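Local coordinates for glutamic acid/alanine-rich protein (Trypanosoma congolense, PDB 2Y44), which is a surface protein of the parasite whose precise function is unknown, its helical ectodomain probably forming part of the coat on the trypanosome cell, at residues Lys1-Gln6 against Pro114-Ala119; Ser136-Ala140 against Ile152-Gly156. All blocks are in the same frame, centred on the assembly; numbering follows the deposited sequence.

Contact 1: Lys1-Gln6 against Pro114-Ala119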
loop_
_atom_site.group_PDB
_atom_site.type_symbol
_atom_site.label_atom_id
_atom_site.label_comp_id
_atom_site.label_asym_id
_atom_site.label_seq_id
_atom_site.Cartn_x
_atom_site.Cartn_y
_atom_site.Cartn_z
ATOM N N LYS A 1 -10.380 -5.719 29.777
ATOM C CA LYS A 1 -11.320 -4.564 30.031
ATOM C C LYS A 1 -11.774 -3.984 28.715
ATOM O O LYS A 1 -11.150 -4.258 27.682
ATOM C CB LYS A 1 -10.636 -3.493 30.865
ATOM C CG LYS A 1 -10.255 -3.998 32.259
ATOM C CD LYS A 1 -11.479 -4.530 33.002
ATOM C CE LYS A 1 -12.275 -3.426 33.696
ATOM N NZ LYS A 1 -12.795 -3.891 35.033
ATOM N N VAL A 2 -12.868 -3.217 28.718
ATOM C CA VAL A 2 -13.463 -2.813 27.449
ATOM C C VAL A 2 -12.521 -1.894 26.637
ATOM O O VAL A 2 -12.529 -1.929 25.410
ATOM C CB VAL A 2 -14.827 -2.139 27.636
ATOM C CG1 VAL A 2 -14.665 -0.811 28.356
ATOM C CG2 VAL A 2 -15.537 -1.941 26.262
ATOM N N GLU A 3 -11.707 -1.083 27.324
ATOM C CA GLU A 3 -10.735 -0.250 26.597
ATOM C C GLU A 3 -9.810 -1.124 25.744
ATOM O O GLU A 3 -9.458 -0.797 24.615
ATOM C CB GLU A 3 -9.927 0.633 27.560
ATOM C CG GLU A 3 -8.907 1.529 26.883
ATOM C CD GLU A 3 -8.200 2.475 27.852
ATOM O OE1 GLU A 3 -8.167 2.180 29.068
ATOM O OE2 GLU A 3 -7.637 3.487 27.364
ATOM N N GLU A 4 -9.343 -2.214 26.331
ATOM C CA GLU A 4 -8.444 -3.088 25.614
ATOM C C GLU A 4 -9.140 -3.752 24.427
ATOM O O GLU A 4 -8.544 -3.940 23.375
ATOM C CB GLU A 4 -7.967 -4.146 26.591
ATOM C CG GLU A 4 -6.611 -4.533 26.347
ATOM C CD GLU A 4 -6.575 -5.941 25.946
ATOM O OE1 GLU A 4 -7.118 -6.228 24.848
ATOM O OE2 GLU A 4 -6.154 -6.764 26.796
ATOM N N VAL A 5 -10.404 -4.119 24.620
ATOM C CA VAL A 5 -11.170 -4.779 23.565
ATOM C C VAL A 5 -11.375 -3.854 22.390
ATOM O O VAL A 5 -11.204 -4.265 21.238
ATOM C CB VAL A 5 -12.529 -5.250 24.068
ATOM C CG1 VAL A 5 -13.345 -5.855 22.930
ATOM C CG2 VAL A 5 -12.339 -6.316 25.178
ATOM N N GLN A 6 -11.709 -2.601 22.681
ATOM C CA GLN A 6 -11.943 -1.626 21.628
ATOM C C GLN A 6 -10.650 -1.277 20.924
ATOM O O GLN A 6 -10.605 -1.073 19.709
ATOM C CB GLN A 6 -12.546 -0.360 22.202
ATOM C CG GLN A 6 -14.034 -0.480 22.582
ATOM C CD GLN A 6 -14.996 -0.549 21.367
ATOM O OE1 GLN A 6 -14.652 -1.042 20.278
ATOM N NE2 GLN A 6 -16.213 -0.018 21.555
ATOM N N PRO A 114 -20.611 -4.666 28.141
ATOM C CA PRO A 114 -19.932 -3.749 27.207
ATOM C C PRO A 114 -18.775 -4.451 26.500
ATOM O O PRO A 114 -18.430 -4.108 25.371
ATOM C CB PRO A 114 -19.408 -2.635 28.130
ATOM C CG PRO A 114 -20.395 -2.624 29.283
ATOM C CD PRO A 114 -20.668 -4.103 29.510
ATOM N N ILE A 115 -18.217 -5.459 27.150
ATOM C CA ILE A 115 -17.096 -6.189 26.559
ATOM C C ILE A 115 -17.597 -7.130 25.455
ATOM O O ILE A 115 -17.067 -7.142 24.358
ATOM C CB ILE A 115 -16.310 -6.959 27.631
ATOM C CG1 ILE A 115 -15.369 -5.989 28.359
ATOM C CG2 ILE A 115 -15.520 -8.104 27.025
ATOM C CD1 ILE A 115 -15.265 -6.229 29.826
ATOM N N ARG A 116 -18.683 -7.851 25.708
ATOM C CA ARG A 116 -19.230 -8.714 24.641
ATOM C C ARG A 116 -19.635 -7.881 23.449
ATOM O O ARG A 116 -19.525 -8.320 22.300
ATOM C CB ARG A 116 -20.455 -9.491 25.151
ATOM C CG ARG A 116 -20.119 -10.535 26.155
ATOM C CD ARG A 116 -21.232 -11.530 26.293
ATOM N NE ARG A 116 -20.881 -12.582 27.239
ATOM C CZ ARG A 116 -21.760 -13.355 27.871
ATOM N NH1 ARG A 116 -23.072 -13.213 27.660
ATOM N NH2 ARG A 116 -21.320 -14.267 28.737
ATOM N N THR A 117 -20.267 -6.748 23.748
ATOM C CA THR A 117 -20.800 -5.846 22.740
ATOM C C THR A 117 -19.698 -5.217 21.893
ATOM O O THR A 117 -19.845 -5.111 20.674
ATOM C CB THR A 117 -21.645 -4.742 23.396
ATOM O OG1 THR A 117 -22.760 -5.344 24.086
ATOM C CG2 THR A 117 -22.144 -3.744 22.350
ATOM N N ALA A 118 -18.636 -4.738 22.557
ATOM C CA ALA A 118 -17.507 -4.116 21.856
ATOM C C ALA A 118 -16.869 -5.163 20.925
ATOM O O ALA A 118 -16.554 -4.859 19.758
ATOM C CB ALA A 118 -16.469 -3.594 22.869
ATOM N N ALA A 119 -16.740 -6.399 21.418
ATOM C CA ALA A 119 -16.229 -7.485 20.585
ATOM C C ALA A 119 -17.169 -7.872 19.428
ATOM O O ALA A 119 -16.727 -8.013 18.281
ATOM C CB ALA A 119 -15.828 -8.710 21.425
#
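Lys1 opens the contact with its backbone alone: its carbonyl carbon C lies 4.1 Å from Ile115 CG1, while its CB points away from Pro114-Ala119. From there the start of helix 2-16 and most of the short helix 113-120 run side by side in the same direction. Their local axes are 4° from parallel and 9.1 Å apart, a nearly aligned pair within the all-helical GARP ectodomain. Val2 comes first in the apolar seam. Its CG2 reaches across to Ala118 CB at 3.9 Å and to the carbonyl O of Pro114 at 3.7 Å. Ile115 CG1 packs against the Val2 backbone, 3.8 Å from Val2 N, at the very start of that helix. One turn on, Val5 divides its two methyls between different targets. CG1, trans to the backbone N at chi1 176°, touches the methyls of both Ala118 and Ala119, whereas CG2 meets Ile115 CG2 at 4.1 Å, the two side chains crossing at about a right angle. Val5 and Ala119 are both buried, and Leu106 of helix 57-107 touches both, so this end of the seam rests on the long helix. Every link across the pair is van der Waals contact; the main-chain bonds Gln6 N to Val2 O and Ala118 N to Pro114 O stay within their own helices. Gln6 closes the row at a partly exposed border. Its chain bends at chi2 (-72°), which brings the amide back over the alanine methyl, with Gln6 CD 3.7 Å from Ala118 CB.

Contact 2: Ser136-Ala140 against Ile152-Gly156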
loop_
_atom_site.group_PDB
_atom_site.type_symbol
_atom_site.label_atom_id
_atom_site.label_comp_id
_atom_site.label_asym_id
_atom_site.label_seq_id
_atom_site.Cartn_x
_atom_site.Cartn_y
_atom_site.Cartn_z
ATOM N N SER A 136 -0.162 3.630 14.514
ATOM C CA SER A 136 -0.836 4.214 15.650
ATOM C C SER A 136 -1.686 3.184 16.385
ATOM O O SER A 136 -1.662 3.115 17.631
ATOM C CB SER A 136 -1.712 5.359 15.183
ATOM O OG SER A 136 -0.867 6.415 14.725
ATOM N N ALA A 137 -2.381 2.355 15.608
ATOM C CA ALA A 137 -3.264 1.335 16.183
ATOM C C ALA A 137 -2.444 0.347 17.036
ATOM O O ALA A 137 -2.857 -0.024 18.138
ATOM C CB ALA A 137 -4.045 0.586 15.068
ATOM N N PHE A 138 -1.300 -0.084 16.533
ATOM C CA PHE A 138 -0.483 -1.012 17.320
ATOM C C PHE A 138 0.118 -0.321 18.535
ATOM O O PHE A 138 0.213 -0.938 19.589
ATOM C CB PHE A 138 0.623 -1.640 16.458
ATOM C CG PHE A 138 0.165 -2.856 15.699
ATOM C CD1 PHE A 138 0.256 -4.105 16.277
ATOM C CD2 PHE A 138 -0.366 -2.734 14.437
ATOM C CE1 PHE A 138 -0.197 -5.249 15.625
ATOM C CE2 PHE A 138 -0.804 -3.890 13.751
ATOM C CZ PHE A 138 -0.703 -5.132 14.346
ATOM N N ASP A 139 0.607 0.927 18.370
ATOM C CA ASP A 139 1.087 1.742 19.537
ATOM C C ASP A 139 0.024 1.797 20.658
ATOM O O ASP A 139 0.324 1.690 21.851
ATOM C CB ASP A 139 1.417 3.189 19.116
ATOM C CG ASP A 139 2.794 3.332 18.445
ATOM O OD1 ASP A 139 3.564 2.355 18.427
ATOM O OD2 ASP A 139 3.078 4.448 17.950
ATOM N N ALA A 140 -1.234 2.018 20.270
ATOM C CA ALA A 140 -2.311 2.181 21.239
ATOM C C ALA A 140 -2.526 0.897 22.001
ATOM O O ALA A 140 -2.667 0.919 23.227
ATOM C CB ALA A 140 -3.620 2.603 20.518
ATOM N N ILE A 152 4.120 -6.462 20.880
ATOM C CA ILE A 152 3.023 -5.908 20.075
ATOM C C ILE A 152 3.540 -4.911 19.037
ATOM O O ILE A 152 3.146 -4.943 17.872
ATOM C CB ILE A 152 1.995 -5.250 21.019
ATOM C CG1 ILE A 152 1.289 -6.352 21.859
ATOM C CG2 ILE A 152 1.032 -4.335 20.220
ATOM C CD1 ILE A 152 0.512 -5.847 23.053
ATOM N N ARG A 153 4.440 -4.019 19.447
ATOM C CA ARG A 153 5.001 -3.049 18.499
ATOM C C ARG A 153 5.806 -3.794 17.412
ATOM O O ARG A 153 5.794 -3.398 16.262
ATOM C CB ARG A 153 5.920 -2.049 19.188
ATOM C CG ARG A 153 5.238 -0.977 20.104
ATOM C CD ARG A 153 6.328 -0.225 20.875
ATOM N NE ARG A 153 5.872 0.389 22.133
ATOM C CZ ARG A 153 5.219 1.547 22.177
ATOM N NH1 ARG A 153 4.879 2.151 21.044
ATOM N NH2 ARG A 153 4.777 2.022 23.326
ATOM N N GLU A 154 6.522 -4.867 17.770
ATOM C CA GLU A 154 7.253 -5.564 16.718
ATOM C C GLU A 154 6.375 -6.349 15.757
ATOM O O GLU A 154 6.656 -6.356 14.551
ATOM C CB GLU A 154 8.419 -6.419 17.250
ATOM C CG GLU A 154 9.535 -5.600 17.921
ATOM C CD GLU A 154 10.201 -4.598 16.986
ATOM O OE1 GLU A 154 10.439 -4.914 15.793
ATOM O OE2 GLU A 154 10.399 -3.442 17.424
ATOM N N HIS A 155 5.299 -6.944 16.268
ATOM C CA HIS A 155 4.278 -7.579 15.432
ATOM C C HIS A 155 3.783 -6.573 14.428
ATOM O O HIS A 155 3.664 -6.865 13.219
ATOM C CB HIS A 155 3.097 -8.028 16.290
ATOM C CG HIS A 155 3.348 -9.292 17.041
ATOM N ND1 HIS A 155 2.331 -10.052 17.578
ATOM C CD2 HIS A 155 4.503 -9.906 17.387
ATOM C CE1 HIS A 155 2.848 -11.120 18.160
ATOM N NE2 HIS A 155 4.164 -11.049 18.068
ATOM N N GLY A 156 3.477 -5.386 14.926
ATOM C CA GLY A 156 2.931 -4.365 14.056
ATOM C C GLY A 156 3.956 -3.842 13.078
ATOM O O GLY A 156 3.612 -3.478 11.956
#
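Phe138 lays one face of its ring against the backbone of Gly156. The glycine CA sits 3.4 Å from the ring centroid and only 6° off the ring normal, which makes this a CH-pi contact centred on the face. The phenylalanine torsions explain the approach: CG lies trans to the carbonyl carbon and beside the backbone N, and the second torsion, close to perpendicular, turns the ring crosswise to the CA-CB bond. Without a side chain on Gly156, the ring can come down directly on the helix backbone. Around the same ring, CD1 reaches the Ile152 carbonyl O obliquely at 3.4 Å, an oxygen that already accepts the main-chain bond from Gly156 N. Ile152 also presents CG2, which lies 4.0 Å from Phe138 CD1 and 3.6 Å from Phe138 O. Together these contacts join helix 131-144 to the beginning of helix 149-183 as an antiparallel helical hairpin, with local axes 8.8 Å apart and N-to-C directions at 164°. Val11 of helix 2-16 also touches Phe138, so helix 2-16 takes part in enclosing the buried ring. Towards the outer side of the pair, Asp139 and Arg153 form a salt bridge. The arginine runs extended from CG to NE, and its guanidinium meets the carboxylate through an edge, with Arg153 NH1 2.9 Å from Asp139 OD1. The carboxylate is not coplanar with that group: the planes stand 57° apart, and one oxygen and one nitrogen make the close approach. His155 adds a peripheral touch, Phe138 CE1 to His155 CB at 4.4 Å, while the imidazole is turned off the contact.

Contact 1 closes before contact 2 opens along the chain: the second helix of contact 1, 113-120, is followed by the first of contact 2, 131-144. Their centres are 18 Å apart and their nearest atoms about 7 Å, so they do not touch, yet both fall on the same side of the chain's centre. Helix 2-16 bridges them: its first turns supply Val2-Gln6 of contact 1, and further along, its Thr7, Val11 and Gln14 touch residues 136-140 of contact 2. One contact pairs parallel segments distant in sequence, the other neighbouring antiparallel ones; both lie toward the same end of the elongated ectodomain, where helices 113-120 and 131-144 pack on helix 2-16 and 131-144 also pairs with the start of long helix 149-183.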